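PDB 2JLM: putative phosphinothricin n-acetyltransferase, which probably transfers the acetyl group of acetyl-CoA to the amino group of L-methionine sulfoximine and L-methionine sulfone, as a member of the GNAT acetyltransferase family. Local coordinates for residues D[77-82]-D[113-118]; D[124-129]-D[170-175]. All coordinates share one frame; numbering follows the deposited sequence.

Contact 1: residues D[77-82]-D[113-118]; sequences ASWGSF and NELIKR
A77 and L115 mark the nearest backbone approach of 77-82 to 113-118, with their CA atoms 6.8 Å apart. The strand axis of 77-81 passes 8.7 Å from the axis of helix 113-118, and the two run in broadly the same sense, crossing at -39°. No hydrogen bond spans the segments, so van der Waals contact of side chains with one another and with backbone atoms carries it. L115 supplies the largest share: with CG anti to the backbone N (chi1 -163°) its isobutyl group is directed at the strand. Its CD2 lies 3.6 Å from S78 O and also touches A77 CB, whereas CD1 is 3.8 Å from W79 CE3. The indole presents the rim of its six-membered ring to the helix: W79 CZ3 is 3.6 Å from L115 O, near the ring plane, and CH2 is 3.9 Å from R118 C. L115 CD1 and R118 CG approach this rim obliquely from the same side of the ring plane; R118 then bends away at chi2 and chi3 to a salt bridge with E14. In this helix-on-sheet packing of the GNAT fold, helix 107-121 covers strand 73-81, while L115 also touches I64 of strand 63-68, H94 of strand 91-98 and M127 of strand 126-132.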
loop_
_atom_site.group_PDB
_atom_site.type_symbol
_atom_site.label_atom_id
_atom_site.label_comp_id
_atom_site.label_asym_id
_atom_site.label_seq_id
_atom_site.Cartn_x
_atom_site.Cartn_y
_atom_site.Cartn_z
ATOM N N ALA D 77 7.311 -9.673 16.507
ATOM C CA ALA D 77 8.453 -8.812 16.266
ATOM C C ALA D 77 7.949 -7.630 15.473
ATOM O O ALA D 77 6.942 -7.728 14.777
ATOM C CB ALA D 77 9.538 -9.544 15.501
ATOM N N SER D 78 8.639 -6.506 15.582
ATOM C CA SER D 78 8.180 -5.301 14.925
ATOM C C SER D 78 9.336 -4.311 14.845
ATOM O O SER D 78 10.390 -4.540 15.436
ATOM C CB SER D 78 7.021 -4.708 15.718
ATOM O OG SER D 78 6.422 -3.624 15.026
ATOM N N TRP D 79 9.151 -3.227 14.098
ATOM C CA TRP D 79 10.087 -2.106 14.169
ATOM C C TRP D 79 9.367 -0.767 14.153
ATOM O O TRP D 79 8.179 -0.691 13.870
ATOM C CB TRP D 79 11.169 -2.172 13.082
ATOM C CG TRP D 79 10.708 -1.865 11.696
ATOM C CD1 TRP D 79 10.125 -0.708 11.262
ATOM C CD2 TRP D 79 10.820 -2.712 10.544
ATOM N NE1 TRP D 79 9.851 -0.788 9.924
ATOM C CE2 TRP D 79 10.268 -2.007 9.456
ATOM C CE3 TRP D 79 11.320 -3.998 10.330
ATOM C CZ2 TRP D 79 10.205 -2.547 8.178
ATOM C CZ3 TRP D 79 11.255 -4.530 9.060
ATOM C CH2 TRP D 79 10.699 -3.806 7.999
ATOM N N GLY D 80 10.101 0.280 14.501
ATOM C CA GLY D 80 9.600 1.632 14.480
ATOM C C GLY D 80 10.753 2.565 14.166
ATOM O O GLY D 80 11.857 2.129 13.822
ATOM N N SER D 81 10.511 3.857 14.295
ATOM C CA SER D 81 11.563 4.829 14.060
ATOM C C SER D 81 12.701 4.595 15.054
ATOM O O SER D 81 12.450 4.294 16.218
ATOM C CB SER D 81 11.002 6.247 14.215
ATOM O OG SER D 81 11.793 7.180 13.502
ATOM N N PHE D 82 13.945 4.702 14.592
ATOM C CA PHE D 82 15.087 4.721 15.502
ATOM C C PHE D 82 15.279 6.127 16.100
ATOM O O PHE D 82 15.210 6.306 17.307
ATOM C CB PHE D 82 16.369 4.242 14.815
ATOM C CG PHE D 82 17.622 4.442 15.646
ATOM C CD1 PHE D 82 18.714 5.134 15.127
ATOM C CD2 PHE D 82 17.707 3.940 16.948
ATOM C CE1 PHE D 82 19.877 5.320 15.896
ATOM C CE2 PHE D 82 18.860 4.123 17.724
ATOM C CZ PHE D 82 19.949 4.812 17.194
ATOM N N ASN D 113 14.461 -13.611 12.016
ATOM C CA ASN D 113 14.747 -13.966 10.634
ATOM C C ASN D 113 13.676 -13.451 9.675
ATOM O O ASN D 113 13.980 -12.951 8.593
ATOM C CB ASN D 113 14.928 -15.476 10.472
ATOM C CG ASN D 113 16.356 -15.925 10.733
ATOM O OD1 ASN D 113 17.313 -15.200 10.450
ATOM N ND2 ASN D 113 16.505 -17.132 11.265
ATOM N N GLU D 114 12.421 -13.585 10.067
ATOM C CA GLU D 114 11.330 -13.140 9.214
ATOM C C GLU D 114 11.315 -11.598 9.142
ATOM O O GLU D 114 11.144 -11.020 8.067
ATOM C CB GLU D 114 10.004 -13.725 9.720
ATOM C CG GLU D 114 8.834 -13.653 8.734
ATOM C CD GLU D 114 8.935 -14.649 7.573
ATOM O OE1 GLU D 114 9.893 -15.457 7.527
ATOM O OE2 GLU D 114 8.041 -14.620 6.698
ATOM N N LEU D 115 11.540 -10.934 10.274
ATOM C CA LEU D 115 11.606 -9.467 10.298
ATOM C C LEU D 115 12.723 -8.925 9.416
ATOM O O LEU D 115 12.555 -7.911 8.746
ATOM C CB LEU D 115 11.813 -8.955 11.721
ATOM C CG LEU D 115 11.474 -7.478 11.896
ATOM C CD1 LEU D 115 9.986 -7.276 11.638
ATOM C CD2 LEU D 115 11.857 -7.004 13.281
ATOM N N ILE D 116 13.864 -9.599 9.417
ATOM C CA ILE D 116 14.997 -9.154 8.613
ATOM C C ILE D 116 14.691 -9.287 7.123
ATOM O O ILE D 116 15.035 -8.405 6.317
ATOM C CB ILE D 116 16.259 -9.930 8.987
ATOM C CG1 ILE D 116 16.669 -9.582 10.421
ATOM C CG2 ILE D 116 17.403 -9.642 8.013
ATOM C CD1 ILE D 116 17.841 -10.413 10.940
ATOM N N LYS D 117 14.038 -10.390 6.762
ATOM C CA LYS D 117 13.569 -10.577 5.393
ATOM C C LYS D 117 12.658 -9.420 5.008
ATOM O O LYS D 117 12.789 -8.858 3.927
ATOM C CB LYS D 117 12.837 -11.918 5.242
ATOM C CG LYS D 117 13.776 -13.112 5.029
ATOM C CD LYS D 117 13.013 -14.438 4.962
ATOM N N ARG D 118 11.758 -9.042 5.915
ATOM C CA ARG D 118 10.855 -7.925 5.670
ATOM C C ARG D 118 11.604 -6.594 5.494
ATOM O O ARG D 118 11.204 -5.759 4.682
ATOM C CB ARG D 118 9.827 -7.807 6.802
ATOM C CG ARG D 118 8.618 -6.935 6.456
ATOM C CD ARG D 118 7.750 -7.592 5.379
ATOM N NE ARG D 118 7.271 -8.893 5.837
ATOM C CZ ARG D 118 6.151 -9.070 6.534
ATOM N NH1 ARG D 118 5.793 -10.287 6.927
ATOM N NH2 ARG D 118 5.380 -8.033 6.831
#

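Contact 2: residues D[124-129]-D[170-175]; sequences VHVMVG and QLTLDT
H125 holds its imidazole anti to the backbone N (chi1 -174°), which carries ND1 to T175 O, while T172, with CG2 also anti to its own N, lays that methyl over one ring face. The ND1 bond to T175 O measures 2.9 Å, and the acceptor lies in the ring plane. T172 CG2 stands 3.9 Å from the H125 ring centroid, 26° off the normal, a CH-pi contact. T175 also donates through OG1 to V124 O at 2.8 Å. L173 lays its CD1 methyl against V124 CB and O. Antiparallel pairing of 126-129 with 170-172 follows: M127 and L171 form the hydrogen-bonded pair, N to O in both directions, flanked by the non-hydrogen-bonded pairs V126-T172 and V128-Q170. Past the strand ends a single bond, L173 N to H125 O, spans 2.7 Å and is nearly straight at 177°. M127 SD and L171 CD2 meet at 4.1 Å on one sheet face. On the other, V126 CG1 lies against Q170 NE2 and CG2 against T172 OG1; that amide donates to T172 OG1 and bonds S150 through OE1. The contact thus joins strands 126-132 and 162-172, antiparallel neighbours in the mixed GNAT sheet. Helix 107-121 covers the M127 face through I116 and A119. The V126 face meets a second subunit, whose Q155 OE1 is hydrogen-bonded to H125 NE2 and whose W163 stacks on the imidazole, while strand 91-98 flanks strand 126-132.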
loop_
_atom_site.group_PDB
_atom_site.type_symbol
_atom_site.label_atom_id
_atom_site.label_comp_id
_atom_site.label_asym_id
_atom_site.label_seq_id
_atom_site.Cartn_x
_atom_site.Cartn_y
_atom_site.Cartn_z
ATOM N N VAL D 124 15.145 -1.049 3.933
ATOM C CA VAL D 124 15.845 -0.659 5.145
ATOM C C VAL D 124 17.337 -0.787 4.915
ATOM O O VAL D 124 17.783 -1.733 4.282
ATOM C CB VAL D 124 15.456 -1.561 6.340
ATOM C CG1 VAL D 124 16.392 -1.314 7.529
ATOM C CG2 VAL D 124 14.000 -1.309 6.748
ATOM N N HIS D 125 18.109 0.170 5.417
ATOM C CA HIS D 125 19.559 0.066 5.335
ATOM C C HIS D 125 20.153 -0.469 6.628
ATOM O O HIS D 125 21.075 -1.278 6.600
ATOM C CB HIS D 125 20.186 1.418 5.008
ATOM C CG HIS D 125 21.663 1.353 4.762
ATOM N ND1 HIS D 125 22.225 0.514 3.824
ATOM C CD2 HIS D 125 22.695 2.040 5.317
ATOM C CE1 HIS D 125 23.540 0.676 3.821
ATOM N NE2 HIS D 125 23.848 1.594 4.716
ATOM N N VAL D 126 19.634 0.003 7.759
ATOM C CA VAL D 126 20.149 -0.401 9.060
ATOM C C VAL D 126 19.017 -0.754 10.030
ATOM O O VAL D 126 18.062 -0.001 10.184
ATOM C CB VAL D 126 21.003 0.718 9.709
ATOM C CG1 VAL D 126 21.318 0.364 11.137
ATOM C CG2 VAL D 126 22.296 0.957 8.926
ATOM N N MET D 127 19.132 -1.901 10.687
ATOM C CA MET D 127 18.250 -2.228 11.799
ATOM C C MET D 127 19.027 -2.080 13.093
ATOM O O MET D 127 20.106 -2.650 13.234
ATOM C CB MET D 127 17.759 -3.669 11.681
ATOM C CG MET D 127 16.966 -3.949 10.414
ATOM S SD MET D 127 16.506 -5.688 10.328
ATOM C CE MET D 127 15.522 -5.873 11.802
ATOM N N VAL D 128 18.494 -1.318 14.036
ATOM C CA VAL D 128 19.154 -1.165 15.333
ATOM C C VAL D 128 18.367 -1.847 16.420
ATOM O O VAL D 128 17.167 -1.606 16.577
ATOM C CB VAL D 128 19.260 0.299 15.739
ATOM C CG1 VAL D 128 19.845 0.419 17.159
ATOM C CG2 VAL D 128 20.090 1.068 14.722
ATOM N N GLY D 129 19.042 -2.696 17.183
ATOM C CA GLY D 129 18.463 -3.221 18.407
ATOM C C GLY D 129 19.092 -2.595 19.645
ATOM O O GLY D 129 20.310 -2.457 19.749
ATOM N N GLN D 170 23.583 -3.262 15.598
ATOM C CA GLN D 170 23.031 -2.860 14.313
ATOM C C GLN D 170 23.341 -3.894 13.248
ATOM O O GLN D 170 24.373 -4.583 13.292
ATOM C CB GLN D 170 23.599 -1.502 13.887
ATOM C CG GLN D 170 25.000 -1.612 13.245
ATOM C CD GLN D 170 25.504 -0.282 12.759
ATOM O OE1 GLN D 170 26.062 0.506 13.529
ATOM N NE2 GLN D 170 25.306 -0.014 11.473
ATOM N N LEU D 171 22.439 -3.999 12.281
ATOM C CA LEU D 171 22.647 -4.870 11.142
ATOM C C LEU D 171 22.543 -4.005 9.896
ATOM O O LEU D 171 21.522 -3.350 9.678
ATOM C CB LEU D 171 21.573 -5.956 11.124
ATOM C CG LEU D 171 21.466 -6.803 9.858
ATOM C CD1 LEU D 171 22.666 -7.738 9.763
ATOM C CD2 LEU D 171 20.157 -7.587 9.853
ATOM N N THR D 172 23.589 -3.995 9.078
ATOM C CA THR D 172 23.572 -3.185 7.859
ATOM C C THR D 172 23.215 -4.034 6.642
ATOM O O THR D 172 23.825 -5.062 6.385
ATOM C CB THR D 172 24.910 -2.443 7.643
ATOM O OG1 THR D 172 25.271 -1.760 8.848
ATOM C CG2 THR D 172 24.783 -1.418 6.515
ATOM N N LEU D 173 22.189 -3.608 5.918
ATOM C CA LEU D 173 21.686 -4.363 4.782
ATOM C C LEU D 173 22.273 -3.819 3.489
ATOM O O LEU D 173 22.838 -2.720 3.470
ATOM C CB LEU D 173 20.156 -4.294 4.733
ATOM C CG LEU D 173 19.407 -4.778 5.984
ATOM C CD1 LEU D 173 17.893 -4.671 5.798
ATOM C CD2 LEU D 173 19.802 -6.204 6.344
ATOM N N ASP D 174 22.135 -4.591 2.412
ATOM C CA ASP D 174 22.582 -4.176 1.080
ATOM C C ASP D 174 21.619 -3.172 0.450
ATOM O O ASP D 174 21.999 -2.405 -0.430
ATOM C CB ASP D 174 22.744 -5.391 0.168
ATOM C CG ASP D 174 23.992 -6.186 0.484
ATOM O OD1 ASP D 174 25.046 -5.556 0.729
ATOM O OD2 ASP D 174 23.927 -7.435 0.487
ATOM N N THR D 175 20.369 -3.180 0.900
ATOM C CA THR D 175 19.413 -2.172 0.459
ATOM C C THR D 175 19.545 -0.916 1.322
ATOM O O THR D 175 20.125 -0.968 2.413
ATOM C CB THR D 175 17.966 -2.705 0.498
ATOM O OG1 THR D 175 17.603 -3.040 1.844
ATOM C CG2 THR D 175 17.837 -3.941 -0.384
#

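In the fold
After strand 7-14, two helices and strand 63-68, the chain reaches strand 73-81, the first partner of contact 1. It then passes through strand 91-98 and enters helix 107-121, where contact 1 closes a loop of 30 residues. A short turn leads on to strand 126-132; with 40 residues between its segments, including helix 136-144 and strand 148-159, contact 2 closes on the end of strand 162-172. The loops are in series, neither nested nor crossed. Contact 1 seats the helix on the mixed sheet, whereas contact 2 joins two neighbouring strands of it. Their centres lie about 10 Å apart, and they touch: I116 CD1 packs 3.8 Å from L171 CD2, and F82 CE2 lies 3.9 Å from V128 CG1, so the helix of contact 1 also packs on the strand pair of contact 2.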